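Local coordinates for CD180 antigen (Mus musculus, PDB 3T6Q), which may cooperate with MD-1 and TLR4 to mediate the innate immune response of B cells to bacterial lipopolysaccharide, leading to NF-kappa-B activation, at residues E314-S326 with E340-L352. Residues are numbered along the deposited sequence; the frame is centred on the assembly and turned at random. Where two conformers were deposited one is given.
Sequences ENLCQISASNFPS and ELGTGCLENLENL. With NAG (2-acetamido-2-deoxy-beta-D-glucopyranose), chain T.
Leu-316 reaches into segment 340-352 with every atom of its side chain. CB lies 3.6 Å from Leu-341 O and also packs on CB of Cys-345. CG meets Leu-341 CD2. CD1 presses on Leu-346 CG at 3.6 Å, and CD2 comes up to Leu-346 CD2. The two leucines Leu-316 and Leu-346 cross at about a right angle. Ile-319 CD1 and Ala-321 CB also touch Leu-346 CD2, while Leu-330 of strand 329-331 packs on both Ile-319 and Leu-346. This layering of aliphatic side chains is one section of the hydrophobic core of the leucine-rich-repeat solenoid, in which 314-326 and 340-352 are loops of successive turns, following strands 305-307 and 329-331. Beside that core a disulfide ties the two turns covalently, Cys-317 SG to Cys-345 SG, with a torsion of -93° about the S-S bond, close to the 90° magnitude such a bond prefers. At one end a single beta bridge pairs Asn-315 with Glu-340: Glu-340 N donates to Glu-314 O at an almost straight 172°, and Leu-316 N donates to Glu-340 O. The carboxylate of Glu-340 turns back on its own loop, because the chain bends at chi2 (58°), and OE2 accepts from Gly-342 N through its anti lone pair. Water 1 accepts from Ala-321 N at 3.0 Å and probably donates to Cys-345 O. At the far end Pro-325 O is gripped three times: by Asn-351 ND2 at 3.1 Å, lying in the carbonyl plane, and by waters 2 and 3, which lead on to Asn-351 N and Asn-348 O. Leu-349 CD2 is wedged against the backbone of 321-324, a tight 3.0 Å from Phe-324 O and near Ala-321 O as well, while its CG meets Ala-321 CB.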
loop_
_atom_site.group_PDB
_atom_site.type_symbol
_atom_site.label_atom_id
_atom_site.label_comp_id
_atom_site.label_asym_id
_atom_site.label_seq_id
_atom_site.Cartn_x
_atom_site.Cartn_y
_atom_site.Cartn_z
ATOM N N GLU A 314 -6.602 -33.037 29.802
ATOM C CA GLU A 314 -5.924 -34.278 30.198
ATOM C C GLU A 314 -6.845 -35.466 30.030
ATOM O O GLU A 314 -6.407 -36.577 29.750
ATOM C CB GLU A 314 -5.483 -34.198 31.663
ATOM C CG GLU A 314 -4.378 -33.171 31.863
ATOM C CD GLU A 314 -4.227 -32.751 33.318
ATOM O OE1 GLU A 314 -4.578 -33.549 34.224
ATOM O OE2 GLU A 314 -3.759 -31.611 33.546
ATOM N N ASN A 315 -8.131 -35.227 30.228
ATOM C CA ASN A 315 -9.113 -36.307 30.243
ATOM C C ASN A 315 -10.336 -35.815 29.459
ATOM O O ASN A 315 -10.614 -34.615 29.429
ATOM C CB ASN A 315 -9.454 -36.657 31.721
ATOM C CG ASN A 315 -10.175 -37.993 31.887
ATOM O OD1 ASN A 315 -9.719 -38.866 32.632
ATOM N ND2 ASN A 315 -11.300 -38.152 31.217
ATOM N N LEU A 316 -11.048 -36.738 28.821
ATOM C CA LEU A 316 -12.302 -36.419 28.136
ATOM C C LEU A 316 -13.412 -35.996 29.106
ATOM O O LEU A 316 -14.253 -35.180 28.752
ATOM C CB LEU A 316 -12.815 -37.600 27.325
ATOM C CG LEU A 316 -13.224 -37.478 25.847
ATOM C CD1 LEU A 316 -14.184 -38.598 25.483
ATOM C CD2 LEU A 316 -13.704 -36.131 25.331
ATOM N N CYS A 317 -13.393 -36.511 30.323
ATOM C CA CYS A 317 -14.368 -36.087 31.336
ATOM C C CYS A 317 -14.274 -34.569 31.705
ATOM O O CYS A 317 -15.244 -33.993 32.140
ATOM C CB CYS A 317 -14.313 -36.979 32.572
ATOM S SG CYS A 317 -15.327 -38.498 32.450
ATOM N N GLN A 318 -13.159 -33.924 31.394
ATOM C CA GLN A 318 -12.962 -32.499 31.668
ATOM C C GLN A 318 -13.697 -31.555 30.687
ATOM O O GLN A 318 -13.685 -30.336 30.901
ATOM C CB GLN A 318 -11.465 -32.152 31.676
ATOM C CG GLN A 318 -10.663 -32.695 32.878
ATOM C CD GLN A 318 -9.173 -32.445 32.739
ATOM O OE1 GLN A 318 -8.580 -32.708 31.693
ATOM N NE2 GLN A 318 -8.550 -31.946 33.800
ATOM N N ILE A 319 -14.307 -32.091 29.621
ATOM C CA ILE A 319 -15.137 -31.250 28.767
ATOM C C ILE A 319 -16.523 -31.058 29.394
ATOM O O ILE A 319 -17.269 -30.179 28.946
ATOM C CB ILE A 319 -15.216 -31.710 27.280
ATOM C CG1 ILE A 319 -16.140 -32.946 27.099
ATOM C CG2 ILE A 319 -13.802 -31.984 26.740
ATOM C CD1 ILE A 319 -16.690 -33.128 25.677
ATOM N N SER A 320 -16.850 -31.865 30.414
ATOM C CA SER A 320 -18.157 -31.815 31.090
ATOM C C SER A 320 -19.321 -31.890 30.105
ATOM O O SER A 320 -20.073 -30.911 29.935
ATOM C CB SER A 320 -18.268 -30.521 31.934
ATOM O OG SER A 320 -17.301 -30.537 32.983
ATOM N N ALA A 321 -19.472 -33.047 29.469
ATOM C CA ALA A 321 -20.411 -33.225 28.380
ATOM C C ALA A 321 -21.876 -33.045 28.803
ATOM O O ALA A 321 -22.759 -32.930 27.935
ATOM C CB ALA A 321 -20.207 -34.630 27.776
ATOM N N SER A 322 -22.137 -33.076 30.121
ATOM C CA SER A 322 -23.460 -32.737 30.679
ATOM C C SER A 322 -23.881 -31.317 30.235
ATOM O O SER A 322 -25.048 -31.020 30.198
ATOM C CB SER A 322 -23.439 -32.828 32.222
ATOM O OG SER A 322 -22.449 -31.913 32.741
ATOM N N ASN A 323 -22.927 -30.455 29.889
ATOM C CA ASN A 323 -23.218 -29.124 29.348
ATOM C C ASN A 323 -23.905 -29.121 27.975
ATOM O O ASN A 323 -24.494 -28.125 27.591
ATOM C CB ASN A 323 -21.938 -28.332 29.190
ATOM C CG ASN A 323 -21.315 -27.980 30.514
ATOM O OD1 ASN A 323 -22.014 -27.710 31.500
ATOM N ND2 ASN A 323 -19.976 -27.971 30.551
ATOM N N PHE A 324 -23.773 -30.203 27.205
ATOM C CA PHE A 324 -24.165 -30.138 25.780
ATOM C C PHE A 324 -25.108 -31.274 25.383
ATOM O O PHE A 324 -24.772 -32.042 24.460
ATOM C CB PHE A 324 -22.915 -30.196 24.880
ATOM C CG PHE A 324 -21.744 -29.415 25.412
ATOM C CD1 PHE A 324 -21.767 -28.034 25.406
ATOM C CD2 PHE A 324 -20.621 -30.080 25.897
ATOM C CE1 PHE A 324 -20.693 -27.297 25.875
ATOM C CE2 PHE A 324 -19.537 -29.353 26.355
ATOM C CZ PHE A 324 -19.583 -27.969 26.360
ATOM N N PRO A 325 -26.282 -31.382 26.034
ATOM C CA PRO A 325 -27.117 -32.561 25.745
ATOM C C PRO A 325 -27.663 -32.659 24.302
ATOM O O PRO A 325 -28.038 -33.779 23.873
ATOM C CB PRO A 325 -28.277 -32.430 26.741
ATOM C CG PRO A 325 -28.344 -30.958 27.056
ATOM C CD PRO A 325 -26.912 -30.501 27.035
ATOM N N SER A 326 -27.687 -31.547 23.545
ATOM C CA SER A 326 -28.209 -31.616 22.159
ATOM C C SER A 326 -27.138 -31.948 21.100
ATOM O O SER A 326 -27.467 -32.105 19.914
ATOM C CB SER A 326 -28.925 -30.301 21.760
ATOM O OG SER A 326 -29.951 -30.041 22.687
ATOM N N GLU A 340 -6.657 -38.811 27.801
ATOM C CA GLU A 340 -7.240 -40.034 28.366
ATOM C C GLU A 340 -8.757 -39.986 28.105
ATOM O O GLU A 340 -9.421 -39.027 28.486
ATOM C CB GLU A 340 -6.943 -40.079 29.889
ATOM C CG GLU A 340 -7.733 -41.165 30.613
ATOM C CD GLU A 340 -7.467 -42.558 30.033
ATOM O OE1 GLU A 340 -6.291 -42.957 29.938
ATOM O OE2 GLU A 340 -8.431 -43.265 29.660
ATOM N N LEU A 341 -9.315 -41.017 27.506
ATOM C CA LEU A 341 -10.741 -40.992 27.141
ATOM C C LEU A 341 -11.654 -41.334 28.322
ATOM O O LEU A 341 -12.845 -41.013 28.320
ATOM C CB LEU A 341 -11.031 -41.984 26.004
ATOM C CG LEU A 341 -10.361 -41.689 24.644
ATOM C CD1 LEU A 341 -10.968 -42.541 23.534
ATOM C CD2 LEU A 341 -10.487 -40.195 24.325
ATOM N N GLY A 342 -11.107 -42.019 29.305
ATOM C CA GLY A 342 -11.863 -42.339 30.518
ATOM C C GLY A 342 -12.928 -43.368 30.208
ATOM O O GLY A 342 -12.820 -44.105 29.210
ATOM N N THR A 343 -13.961 -43.415 31.045
ATOM C CA THR A 343 -15.061 -44.374 30.859
ATOM C C THR A 343 -16.374 -43.609 31.000
ATOM O O THR A 343 -16.561 -42.913 32.012
ATOM C CB THR A 343 -15.021 -45.473 31.962
ATOM O OG1 THR A 343 -13.867 -46.310 31.764
ATOM C CG2 THR A 343 -16.316 -46.295 31.956
ATOM N N GLY A 344 -17.243 -43.702 29.990
ATOM C CA GLY A 344 -18.539 -43.055 30.022
ATOM C C GLY A 344 -18.546 -41.530 30.058
ATOM O O GLY A 344 -19.531 -40.947 30.476
ATOM N N CYS A 345 -17.455 -40.889 29.617
ATOM C CA CYS A 345 -17.315 -39.421 29.687
ATOM C C CYS A 345 -18.226 -38.715 28.723
ATOM O O CYS A 345 -18.461 -37.522 28.877
ATOM C CB CYS A 345 -15.886 -38.997 29.421
ATOM S SG CYS A 345 -14.774 -39.561 30.725
ATOM N N LEU A 346 -18.734 -39.441 27.717
ATOM C CA LEU A 346 -19.639 -38.833 26.740
ATOM C C LEU A 346 -21.042 -39.459 26.829
ATOM O O LEU A 346 -21.897 -39.247 25.968
ATOM C CB LEU A 346 -19.074 -38.949 25.313
ATOM C CG LEU A 346 -17.720 -38.342 24.985
ATOM C CD1 LEU A 346 -17.363 -38.494 23.510
ATOM C CD2 LEU A 346 -17.658 -36.855 25.349
ATOM N N GLU A 347 -21.310 -40.200 27.896
ATOM C CA GLU A 347 -22.528 -41.011 27.913
ATOM C C GLU A 347 -23.873 -40.197 27.829
ATOM O O GLU A 347 -24.906 -40.761 27.458
ATOM C CB GLU A 347 -22.521 -41.936 29.124
ATOM C CG GLU A 347 -22.619 -41.181 30.447
ATOM C CD GLU A 347 -22.557 -42.112 31.666
ATOM O OE1 GLU A 347 -22.582 -41.572 32.785
ATOM O OE2 GLU A 347 -22.456 -43.354 31.502
ATOM N N ASN A 348 -23.887 -38.911 28.182
ATOM C CA ASN A 348 -25.156 -38.163 28.051
ATOM C C ASN A 348 -25.378 -37.561 26.665
ATOM O O ASN A 348 -26.424 -36.960 26.406
ATOM C CB ASN A 348 -25.345 -37.117 29.146
ATOM C CG ASN A 348 -24.040 -36.542 29.613
ATOM O OD1 ASN A 348 -23.791 -36.405 30.831
ATOM N ND2 ASN A 348 -23.165 -36.243 28.651
ATOM N N LEU A 349 -24.416 -37.743 25.758
ATOM C CA LEU A 349 -24.607 -37.251 24.403
ATOM C C LEU A 349 -25.376 -38.239 23.558
ATOM O O LEU A 349 -24.867 -38.813 22.576
ATOM C CB LEU A 349 -23.270 -36.887 23.773
ATOM C CG LEU A 349 -22.449 -35.915 24.601
ATOM C CD1 LEU A 349 -21.141 -35.612 23.892
ATOM C CD2 LEU A 349 -23.204 -34.620 24.840
ATOM N N GLU A 350 -26.642 -38.430 23.916
ATOM C CA GLU A 350 -27.464 -39.432 23.252
ATOM C C GLU A 350 -27.767 -39.158 21.771
ATOM O O GLU A 350 -28.092 -40.091 21.007
ATOM C CB GLU A 350 -28.791 -39.639 24.039
ATOM C CG GLU A 350 -29.695 -38.402 24.050
ATOM C CD GLU A 350 -31.006 -38.646 24.822
ATOM O OE1 GLU A 350 -32.091 -38.417 24.256
ATOM O OE2 GLU A 350 -30.950 -39.102 25.978
ATOM N N ASN A 351 -27.634 -37.890 21.380
ATOM C CA ASN A 351 -27.896 -37.455 20.028
ATOM C C ASN A 351 -26.641 -37.408 19.161
ATOM O O ASN A 351 -26.734 -37.036 18.001
ATOM C CB ASN A 351 -28.538 -36.068 20.059
ATOM C CG ASN A 351 -29.848 -36.065 20.817
ATOM O OD1 ASN A 351 -30.756 -36.793 20.457
ATOM N ND2 ASN A 351 -29.926 -35.284 21.891
ATOM N N LEU A 352 -25.484 -37.783 19.722
ATOM C CA LEU A 352 -24.216 -37.639 19.025
ATOM C C LEU A 352 -24.124 -38.505 17.750
ATOM O O LEU A 352 -24.393 -39.705 17.785
ATOM C CB LEU A 352 -23.030 -37.890 19.973
ATOM C CG LEU A 352 -21.724 -37.306 19.426
ATOM C CD1 LEU A 352 -21.774 -35.785 19.446
ATOM C CD2 LEU A 352 -20.561 -37.813 20.281
HETATM C C1 NAG T . -28.035 -42.962 27.607
HETATM C C2 NAG T . -28.334 -41.951 28.721
HETATM C C3 NAG T . -29.830 -41.890 29.043
HETATM C C4 NAG T . -30.673 -41.763 27.765
HETATM C C5 NAG T . -30.291 -42.810 26.707
HETATM C C6 NAG T . -30.967 -42.492 25.368
HETATM C C7 NAG T . -26.942 -41.432 30.684
HETATM C C8 NAG T . -26.283 -41.973 31.907
HETATM N N2 NAG T . -27.617 -42.324 29.942
HETATM O O3 NAG T . -30.023 -40.752 29.869
HETATM O O4 NAG T . -32.077 -41.785 28.043
HETATM O O5 NAG T . -28.875 -42.799 26.465
HETATM O O6 NAG T . -30.505 -43.470 24.448
HETATM O O7 NAG T . -26.846 -40.233 30.412
HETATM O O HOH W 1 -17.403 -35.179 29.911
HETATM O O HOH W 2 -26.337 -35.498 22.270
HETATM O O HOH W 3 -28.601 -35.718 25.489
#